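Local coordinates for alcohol dehydrogenase superfamily protein (PDB 3GAZ) that probably acts as an NADP-dependent oxidoreductase of the medium-chain alcohol dehydrogenase superfamily, with a GroES-like domain and a Rossmann-type nucleotide-binding domain, at residues Pro32-Val37 with Phe108-Ala113; Gly93-Val98 with Arg114-Lys119; Phe217-Asp222 with His241-Leu246. All blocks are in the same frame, centred on the assembly; numbering follows the deposited sequence.

Interaction 1 (Pro32-Val37 with Phe108-Ala113)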
loop_
_atom_site.group_PDB
_atom_site.type_symbol
_atom_site.label_atom_id
_atom_site.label_comp_id
_atom_site.label_asym_id
_atom_site.label_seq_id
_atom_site.Cartn_x
_atom_site.Cartn_y
_atom_site.Cartn_z
ATOM N N PRO A 32 -9.957 -11.676 10.389
ATOM C CA PRO A 32 -10.937 -12.568 9.764
ATOM C C PRO A 32 -10.626 -12.682 8.273
ATOM O O PRO A 32 -10.284 -11.691 7.630
ATOM C CB PRO A 32 -12.263 -11.854 10.021
ATOM C CG PRO A 32 -12.021 -11.157 11.323
ATOM C CD PRO A 32 -10.625 -10.596 11.137
ATOM N N GLY A 33 -10.734 -13.885 7.726
ATOM C CA GLY A 33 -10.453 -14.060 6.314
ATOM C C GLY A 33 -8.990 -14.344 6.015
ATOM O O GLY A 33 -8.654 -14.686 4.882
ATOM N N GLN A 34 -8.122 -14.207 7.016
ATOM C CA GLN A 34 -6.687 -14.461 6.837
ATOM C C GLN A 34 -6.221 -15.715 7.574
ATOM O O GLN A 34 -6.898 -16.219 8.473
ATOM C CB GLN A 34 -5.841 -13.304 7.387
ATOM C CG GLN A 34 -6.102 -11.922 6.831
ATOM C CD GLN A 34 -5.119 -10.905 7.397
ATOM O OE1 GLN A 34 -4.951 -10.797 8.616
ATOM N NE2 GLN A 34 -4.462 -10.158 6.516
ATOM N N VAL A 35 -5.045 -16.202 7.190
ATOM C CA VAL A 35 -4.425 -17.345 7.848
ATOM C C VAL A 35 -2.996 -16.898 8.119
ATOM O O VAL A 35 -2.458 -16.068 7.383
ATOM C CB VAL A 35 -4.397 -18.624 6.963
ATOM C CG1 VAL A 35 -5.810 -19.118 6.711
ATOM C CG2 VAL A 35 -3.669 -18.351 5.654
ATOM N N LEU A 36 -2.394 -17.412 9.186
ATOM C CA LEU A 36 -1.021 -17.054 9.505
ATOM C C LEU A 36 -0.140 -18.114 8.879
ATOM O O LEU A 36 -0.263 -19.297 9.189
ATOM C CB LEU A 36 -0.796 -17.017 11.020
ATOM C CG LEU A 36 0.614 -16.596 11.452
ATOM C CD1 LEU A 36 0.877 -15.154 11.020
ATOM C CD2 LEU A 36 0.761 -16.732 12.963
ATOM N N VAL A 37 0.746 -17.690 7.987
ATOM C CA VAL A 37 1.625 -18.627 7.319
ATOM C C VAL A 37 3.022 -18.618 7.894
ATOM O O VAL A 37 3.637 -17.563 8.043
ATOM C CB VAL A 37 1.742 -18.319 5.810
ATOM C CG1 VAL A 37 2.690 -19.328 5.147
ATOM C CG2 VAL A 37 0.364 -18.362 5.157
ATOM N N PHE A 108 7.058 -15.255 9.315
ATOM C CA PHE A 108 5.597 -15.356 9.275
ATOM C C PHE A 108 4.946 -14.244 8.452
ATOM O O PHE A 108 5.539 -13.194 8.224
ATOM C CB PHE A 108 5.015 -15.285 10.691
ATOM C CG PHE A 108 5.502 -16.362 11.608
ATOM C CD1 PHE A 108 4.846 -17.587 11.672
ATOM C CD2 PHE A 108 6.623 -16.156 12.408
ATOM C CE1 PHE A 108 5.301 -18.595 12.523
ATOM C CE2 PHE A 108 7.086 -17.157 13.260
ATOM C CZ PHE A 108 6.425 -18.378 13.318
ATOM N N ALA A 109 3.713 -14.489 8.027
ATOM C CA ALA A 109 2.948 -13.510 7.271
ATOM C C ALA A 109 1.460 -13.824 7.396
ATOM O O ALA A 109 1.045 -14.974 7.239
ATOM C CB ALA A 109 3.362 -13.521 5.805
ATOM N N ALA A 110 0.672 -12.800 7.705
ATOM C CA ALA A 110 -0.779 -12.939 7.821
ATOM C C ALA A 110 -1.279 -12.668 6.405
ATOM O O ALA A 110 -1.116 -11.560 5.889
ATOM C CB ALA A 110 -1.332 -11.901 8.793
ATOM N N VAL A 111 -1.882 -13.677 5.784
ATOM C CA VAL A 111 -2.338 -13.561 4.402
ATOM C C VAL A 111 -3.808 -13.876 4.160
ATOM O O VAL A 111 -4.361 -14.807 4.748
ATOM C CB VAL A 111 -1.515 -14.501 3.492
ATOM C CG1 VAL A 111 -1.925 -14.322 2.035
ATOM C CG2 VAL A 111 -0.032 -14.233 3.682
ATOM N N ASP A 112 -4.422 -13.100 3.266
ATOM C CA ASP A 112 -5.819 -13.298 2.895
ATOM C C ASP A 112 -5.883 -14.678 2.245
ATOM O O ASP A 112 -5.179 -14.938 1.265
ATOM C CB ASP A 112 -6.252 -12.226 1.891
ATOM C CG ASP A 112 -7.728 -12.308 1.538
ATOM O OD1 ASP A 112 -8.195 -13.389 1.114
ATOM O OD2 ASP A 112 -8.424 -11.278 1.678
ATOM N N ALA A 113 -6.729 -15.549 2.790
ATOM C CA ALA A 113 -6.869 -16.918 2.301
ATOM C C ALA A 113 -7.056 -17.039 0.791
ATOM O O ALA A 113 -6.583 -17.995 0.178
ATOM C CB ALA A 113 -8.029 -17.610 3.025
HETATM O O HOH W 1 -10.285 -14.419 2.835
#
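V35 and V37 pair with V111 and A109 as antiparallel, hydrogen-bonded partners. Their strands, 34-37 and 108-112, belong to the sheet of the GroES-like domain and lie 4.5 Å apart at closest axis approach. Four backbone bonds join them; the straightest runs from V37 N to A109 O at 2.8 Å, while A109 N to V37 O is more bent. The buried face is tight. V35, V37 and V111 point to one side of the sheet, where L116 of strand 116-118 packs against all three. On the other side L36 CD1 lies 4.2 Å from F108 CB.

The end near G33 is more open. G33 O accepts from A113 N at 3.0 Å and from a water at 2.6 Å. That water also donates to D112 OD1, while D112 OD2 forms a salt bridge with R114. Q34 turns its CG beside its backbone N (chi1 -57°), and its extended chain runs along A110, with OE1 3.8 Å from A110 CB. OE1 accepts from A31 N. With an alanine here, A31 N would probably lose this acceptor and the A110 methyl its cover. The contact thus grades from apolar packing to water-assisted polar bonding at the strand end.

Interaction 2 (Gly93-Val98 with Arg114-Lys119); sequences GLTGGV and RLLASK
Strands 90-94 and 116-118 run antiparallel, and where they meet G93 CA comes within 5.1 Å of L116 CA. A water spans the two chains beside this point. It accepts from L94 N at 2.7 Å and donates to L115 O at 2.7 Å, so two main-chain polar groups of buried residues are satisfied through one molecule.

G93 sits where a side chain would not fit. A CB on it would point at the other segment and run into L115 O, with L116 CD2 also close. The backbone can therefore pass near the turn at L115.

L115 carries most of the side-chain contact. Its CB points toward segment 93-98 and lies 3.9 Å from L94 O. With CG beside the backbone N (chi1 -65°) the branch swings toward that carbonyl, and both methyls then lie about 4.0 Å from L94 O. CD1 also reaches T95 O, at 4.0 Å. The leucine thus covers the carbonyl side of the chain as it leaves the strand. F281 of helix 278-293 touches both L115 and L94.

T95 meets L116 methyl to methyl, CG2 to CD2 at 4.1 Å, and the two side chains cross at a slant. L71 of strand 70-78 packs on both of them. L94 turns its side chain to P132, L133 and I136 of helix 132-145.

Regular pairing resumes just beyond, where A117 bonds through its backbone to F92 and K119 to A90. Strand 90-94 runs out into a glycine-containing loop here, and a short 3-10 turn leads into strand 116-118. Both strand ends belong to the curled, mostly antiparallel sheet of the GroES-like domain.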
loop_
_atom_site.group_PDB
_atom_site.type_symbol
_atom_site.label_atom_id
_atom_site.label_comp_id
_atom_site.label_asym_id
_atom_site.label_seq_id
_atom_site.Cartn_x
_atom_site.Cartn_y
_atom_site.Cartn_z
ATOM N N GLY A 93 1.933 -18.999 -2.586
ATOM C CA GLY A 93 1.202 -17.939 -3.255
ATOM C C GLY A 93 1.923 -16.613 -3.385
ATOM O O GLY A 93 3.004 -16.421 -2.837
ATOM N N LEU A 94 1.310 -15.710 -4.148
ATOM C CA LEU A 94 1.816 -14.357 -4.367
ATOM C C LEU A 94 1.032 -13.579 -3.325
ATOM O O LEU A 94 -0.172 -13.375 -3.479
ATOM C CB LEU A 94 1.460 -13.883 -5.778
ATOM C CG LEU A 94 1.669 -12.399 -6.097
ATOM C CD1 LEU A 94 3.054 -11.959 -5.638
ATOM C CD2 LEU A 94 1.489 -12.179 -7.601
ATOM N N THR A 95 1.714 -13.141 -2.272
ATOM C CA THR A 95 1.025 -12.494 -1.167
ATOM C C THR A 95 1.339 -11.059 -0.756
ATOM O O THR A 95 0.513 -10.420 -0.109
ATOM C CB THR A 95 1.184 -13.357 0.072
ATOM O OG1 THR A 95 2.559 -13.317 0.486
ATOM C CG2 THR A 95 0.812 -14.825 -0.253
ATOM N N GLY A 96 2.519 -10.545 -1.088
ATOM C CA GLY A 96 2.818 -9.184 -0.677
ATOM C C GLY A 96 4.078 -8.622 -1.298
ATOM O O GLY A 96 4.413 -8.952 -2.433
ATOM N N GLY A 97 4.774 -7.769 -0.553
ATOM C CA GLY A 97 5.998 -7.184 -1.069
ATOM C C GLY A 97 5.741 -5.924 -1.873
ATOM O O GLY A 97 6.680 -5.236 -2.280
ATOM N N VAL A 98 4.466 -5.623 -2.099
ATOM C CA VAL A 98 4.065 -4.433 -2.850
ATOM C C VAL A 98 2.839 -3.772 -2.217
ATOM O O VAL A 98 2.150 -4.374 -1.393
ATOM C CB VAL A 98 3.708 -4.779 -4.307
ATOM C CG1 VAL A 98 4.900 -5.415 -5.006
ATOM C CG2 VAL A 98 2.498 -5.717 -4.333
ATOM N N ARG A 114 -7.734 -16.067 0.195
ATOM C CA ARG A 114 -7.996 -16.081 -1.244
ATOM C C ARG A 114 -6.745 -16.060 -2.118
ATOM O O ARG A 114 -6.781 -16.495 -3.272
ATOM C CB ARG A 114 -8.892 -14.903 -1.611
ATOM C CG ARG A 114 -10.299 -14.999 -1.034
ATOM C CD ARG A 114 -11.089 -13.737 -1.318
ATOM N NE ARG A 114 -10.626 -12.615 -0.507
ATOM C CZ ARG A 114 -11.140 -11.391 -0.562
ATOM N NH1 ARG A 114 -12.135 -11.123 -1.398
ATOM N NH2 ARG A 114 -10.667 -10.437 0.229
ATOM N N LEU A 115 -5.646 -15.553 -1.570
ATOM C CA LEU A 115 -4.386 -15.468 -2.300
ATOM C C LEU A 115 -3.595 -16.775 -2.261
ATOM O O LEU A 115 -2.637 -16.953 -3.018
ATOM C CB LEU A 115 -3.517 -14.355 -1.711
ATOM C CG LEU A 115 -4.018 -12.912 -1.825
ATOM C CD1 LEU A 115 -3.073 -11.979 -1.069
ATOM C CD2 LEU A 115 -4.108 -12.517 -3.288
ATOM N N LEU A 116 -4.001 -17.684 -1.382
ATOM C CA LEU A 116 -3.309 -18.955 -1.214
ATOM C C LEU A 116 -3.931 -20.166 -1.887
ATOM O O LEU A 116 -5.125 -20.198 -2.182
ATOM C CB LEU A 116 -3.158 -19.258 0.277
ATOM C CG LEU A 116 -2.264 -18.307 1.072
ATOM C CD1 LEU A 116 -2.426 -18.581 2.553
ATOM C CD2 LEU A 116 -0.814 -18.480 0.633
ATOM N N ALA A 117 -3.089 -21.170 -2.110
ATOM C CA ALA A 117 -3.492 -22.434 -2.706
ATOM C C ALA A 117 -2.587 -23.494 -2.091
ATOM O O ALA A 117 -1.427 -23.215 -1.765
ATOM C CB ALA A 117 -3.307 -22.397 -4.218
ATOM N N SER A 118 -3.112 -24.704 -1.923
ATOM C CA SER A 118 -2.320 -25.779 -1.349
ATOM C C SER A 118 -1.056 -25.953 -2.175
ATOM O O SER A 118 -1.084 -25.837 -3.403
ATOM C CB SER A 118 -3.118 -27.088 -1.341
ATOM O OG SER A 118 -4.242 -26.989 -0.483
ATOM N N LYS A 119 0.057 -26.217 -1.500
ATOM C CA LYS A 119 1.322 -26.410 -2.191
ATOM C C LYS A 119 1.301 -27.727 -2.957
ATOM O O LYS A 119 0.831 -28.738 -2.444
ATOM C CB LYS A 119 2.481 -26.438 -1.194
ATOM C CG LYS A 119 3.847 -26.619 -1.862
ATOM C CD LYS A 119 4.977 -26.739 -0.852
ATOM C CE LYS A 119 4.958 -28.085 -0.152
ATOM N NZ LYS A 119 5.124 -29.209 -1.117
HETATM O O HOH W 2 -1.328 -15.490 -4.843
#

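Interaction 3 (Phe217-Asp222 with His241-Leu246); sequences FDLVYD and HVVSCL
D222 and S244 form the side-chain hydrogen bond of this contact: S244 OG donates to D222 OD2 at 2.9 Å. The hydroxyl meets the carboxylate oxygen from above the carboxylate plane, 37° out of it. S244 OG also accepts from L246 N at 3.0 Å, which makes an ST turn. The other carboxylate oxygen, OD1, takes the backbone N atoms of L224 and G225. The buried carboxylate is thus held at both oxygens.

Strands 219-222 and 241-244 run parallel, with 15° between their directions. The main-chain bonds alternate between them. H241 N to D218 O starts the series, followed by V220 N to H241 O. V243 N gives to V220 O at 2.9 Å, and D222 N gives to V243 O at 2.8 Å. A weak bond from C245 N to D222 O ends it.

Y221 lies across V243. The CG2 methyl of V243 sits over one face of the Y221 ring, 3.6 Å from its centroid, in a CH-pi contact displaced toward the rim. C245 SG approaches the same ring at its edge, 3.9 Å from Y221 CE1. Y221 OH bonds to T137 O, so the ring is fixed at its far end too. On the sheet face that carries Y221 and V243, L219 CD1 touches V243 CG1 and H241 CB. The H241 ring bonds through NE2 to S264.

On the opposite face V220 CB lies 4.1 Å from V242 CG2, beside the polar pair. Helix 227-235 packs there and links the strands in a beta-alpha-beta crossover of the Rossmann-type sheet. The D222 carboxylate and S244 hydroxyl are tied to each other and to the backbone N atoms of L224, G225 and L246, at the C-terminal ends of the strands.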
loop_
_atom_site.group_PDB
_atom_site.type_symbol
_atom_site.label_atom_id
_atom_site.label_comp_id
_atom_site.label_asym_id
_atom_site.label_seq_id
_atom_site.Cartn_x
_atom_site.Cartn_y
_atom_site.Cartn_z
ATOM N N PHE A 217 3.339 -16.204 -36.009
ATOM C CA PHE A 217 2.714 -17.003 -34.956
ATOM C C PHE A 217 1.353 -16.449 -34.513
ATOM O O PHE A 217 1.159 -15.237 -34.471
ATOM C CB PHE A 217 3.650 -17.058 -33.743
ATOM C CG PHE A 217 5.040 -17.539 -34.063
ATOM C CD1 PHE A 217 5.381 -18.882 -33.922
ATOM C CD2 PHE A 217 6.007 -16.649 -34.521
ATOM C CE1 PHE A 217 6.668 -19.330 -34.232
ATOM C CE2 PHE A 217 7.293 -17.086 -34.835
ATOM C CZ PHE A 217 7.623 -18.428 -34.691
ATOM N N ASP A 218 0.421 -17.339 -34.169
ATOM C CA ASP A 218 -0.905 -16.912 -33.715
ATOM C C ASP A 218 -0.807 -16.064 -32.446
ATOM O O ASP A 218 -1.532 -15.078 -32.281
ATOM C CB ASP A 218 -1.797 -18.115 -33.398
ATOM C CG ASP A 218 -2.072 -18.989 -34.606
ATOM O OD1 ASP A 218 -2.417 -18.444 -35.676
ATOM O OD2 ASP A 218 -1.956 -20.225 -34.475
ATOM N N LEU A 219 0.098 -16.458 -31.553
ATOM C CA LEU A 219 0.272 -15.757 -30.283
ATOM C C LEU A 219 1.741 -15.539 -29.927
ATOM O O LEU A 219 2.543 -16.466 -29.999
ATOM C CB LEU A 219 -0.413 -16.566 -29.173
ATOM C CG LEU A 219 -0.370 -16.069 -27.726
ATOM C CD1 LEU A 219 -0.978 -14.669 -27.621
ATOM C CD2 LEU A 219 -1.145 -17.056 -26.853
ATOM N N VAL A 220 2.093 -14.310 -29.556
ATOM C CA VAL A 220 3.465 -13.997 -29.158
ATOM C C VAL A 220 3.482 -13.410 -27.747
ATOM O O VAL A 220 2.803 -12.419 -27.474
ATOM C CB VAL A 220 4.128 -12.969 -30.100
ATOM C CG1 VAL A 220 5.554 -12.678 -29.621
ATOM C CG2 VAL A 220 4.154 -13.499 -31.539
ATOM N N TYR A 221 4.247 -14.022 -26.848
ATOM C CA TYR A 221 4.331 -13.510 -25.487
ATOM C C TYR A 221 5.701 -12.896 -25.225
ATOM O O TYR A 221 6.707 -13.600 -25.145
ATOM C CB TYR A 221 4.067 -14.613 -24.453
ATOM C CG TYR A 221 3.705 -14.068 -23.079
ATOM C CD1 TYR A 221 4.426 -13.016 -22.512
ATOM C CD2 TYR A 221 2.642 -14.599 -22.354
ATOM C CE1 TYR A 221 4.094 -12.502 -21.256
ATOM C CE2 TYR A 221 2.300 -14.093 -21.094
ATOM C CZ TYR A 221 3.030 -13.044 -20.553
ATOM O OH TYR A 221 2.702 -12.532 -19.316
ATOM N N ASP A 222 5.726 -11.574 -25.095
ATOM C CA ASP A 222 6.952 -10.848 -24.819
ATOM C C ASP A 222 7.177 -10.788 -23.314
ATOM O O ASP A 222 6.377 -10.200 -22.589
ATOM C CB ASP A 222 6.856 -9.423 -25.375
ATOM C CG ASP A 222 7.942 -8.518 -24.838
ATOM O OD1 ASP A 222 9.110 -8.956 -24.785
ATOM O OD2 ASP A 222 7.633 -7.364 -24.471
ATOM N N HIS A 241 -2.307 -12.205 -32.050
ATOM C CA HIS A 241 -2.326 -11.502 -30.769
ATOM C C HIS A 241 -0.953 -11.484 -30.107
ATOM O O HIS A 241 -0.264 -12.501 -30.047
ATOM C CB HIS A 241 -3.340 -12.182 -29.837
ATOM C CG HIS A 241 -3.761 -11.347 -28.663
ATOM N ND1 HIS A 241 -4.891 -11.628 -27.923
ATOM C CD2 HIS A 241 -3.207 -10.246 -28.096
ATOM C CE1 HIS A 241 -5.018 -10.737 -26.956
ATOM N NE2 HIS A 241 -4.009 -9.887 -27.038
ATOM N N VAL A 242 -0.565 -10.320 -29.604
ATOM C CA VAL A 242 0.711 -10.162 -28.916
ATOM C C VAL A 242 0.438 -9.685 -27.487
ATOM O O VAL A 242 -0.350 -8.767 -27.280
ATOM C CB VAL A 242 1.607 -9.117 -29.627
ATOM C CG1 VAL A 242 2.863 -8.844 -28.795
ATOM C CG2 VAL A 242 1.997 -9.625 -31.022
ATOM N N VAL A 243 1.056 -10.326 -26.501
ATOM C CA VAL A 243 0.869 -9.896 -25.117
ATOM C C VAL A 243 2.242 -9.637 -24.501
ATOM O O VAL A 243 3.241 -10.239 -24.903
ATOM C CB VAL A 243 0.109 -10.956 -24.267
ATOM C CG1 VAL A 243 -1.221 -11.302 -24.929
ATOM C CG2 VAL A 243 0.956 -12.206 -24.091
ATOM N N SER A 244 2.295 -8.725 -23.540
ATOM C CA SER A 244 3.552 -8.405 -22.878
ATOM C C SER A 244 3.322 -8.082 -21.416
ATOM O O SER A 244 2.274 -7.551 -21.046
ATOM C CB SER A 244 4.225 -7.204 -23.552
ATOM O OG SER A 244 5.372 -6.793 -22.821
ATOM N N CYS A 245 4.305 -8.416 -20.584
ATOM C CA CYS A 245 4.220 -8.125 -19.161
ATOM C C CYS A 245 5.269 -7.069 -18.807
ATOM O O CYS A 245 5.575 -6.843 -17.642
ATOM C CB CYS A 245 4.424 -9.402 -18.333
ATOM S SG CYS A 245 5.947 -10.312 -18.656
ATOM N N LEU A 246 5.808 -6.421 -19.838
ATOM C CA LEU A 246 6.807 -5.366 -19.674
ATOM C C LEU A 246 6.630 -4.314 -20.763
ATOM O O LEU A 246 7.609 -3.730 -21.227
ATOM C CB LEU A 246 8.231 -5.932 -19.754
ATOM C CG LEU A 246 8.846 -6.532 -18.490
ATOM C CD1 LEU A 246 10.202 -7.138 -18.816
ATOM C CD2 LEU A 246 8.976 -5.458 -17.414
#

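Overall arrangement
Interactions 1 and 2 belong to the GroES-like domain and share a sheet. Their centres are 9 Å apart and they touch directly: L116 CD1 lies 3.3 Å from V35 CG2, and T95 CG2 lies 3.6 Å from V111 CG1. One apolar core therefore serves both. Interaction 3 lies on the other side of the chain's centre, in the parallel sheet of the Rossmann-type domain. Its centre is about 35 Å from that of interaction 1 and about 26 Å from that of interaction 2. A bound calcium ion lies between these two regions, about 12 Å from the L94 side chain and about 10 Å from that of C245. In this superfamily the cleft between the two domains usually holds the active site.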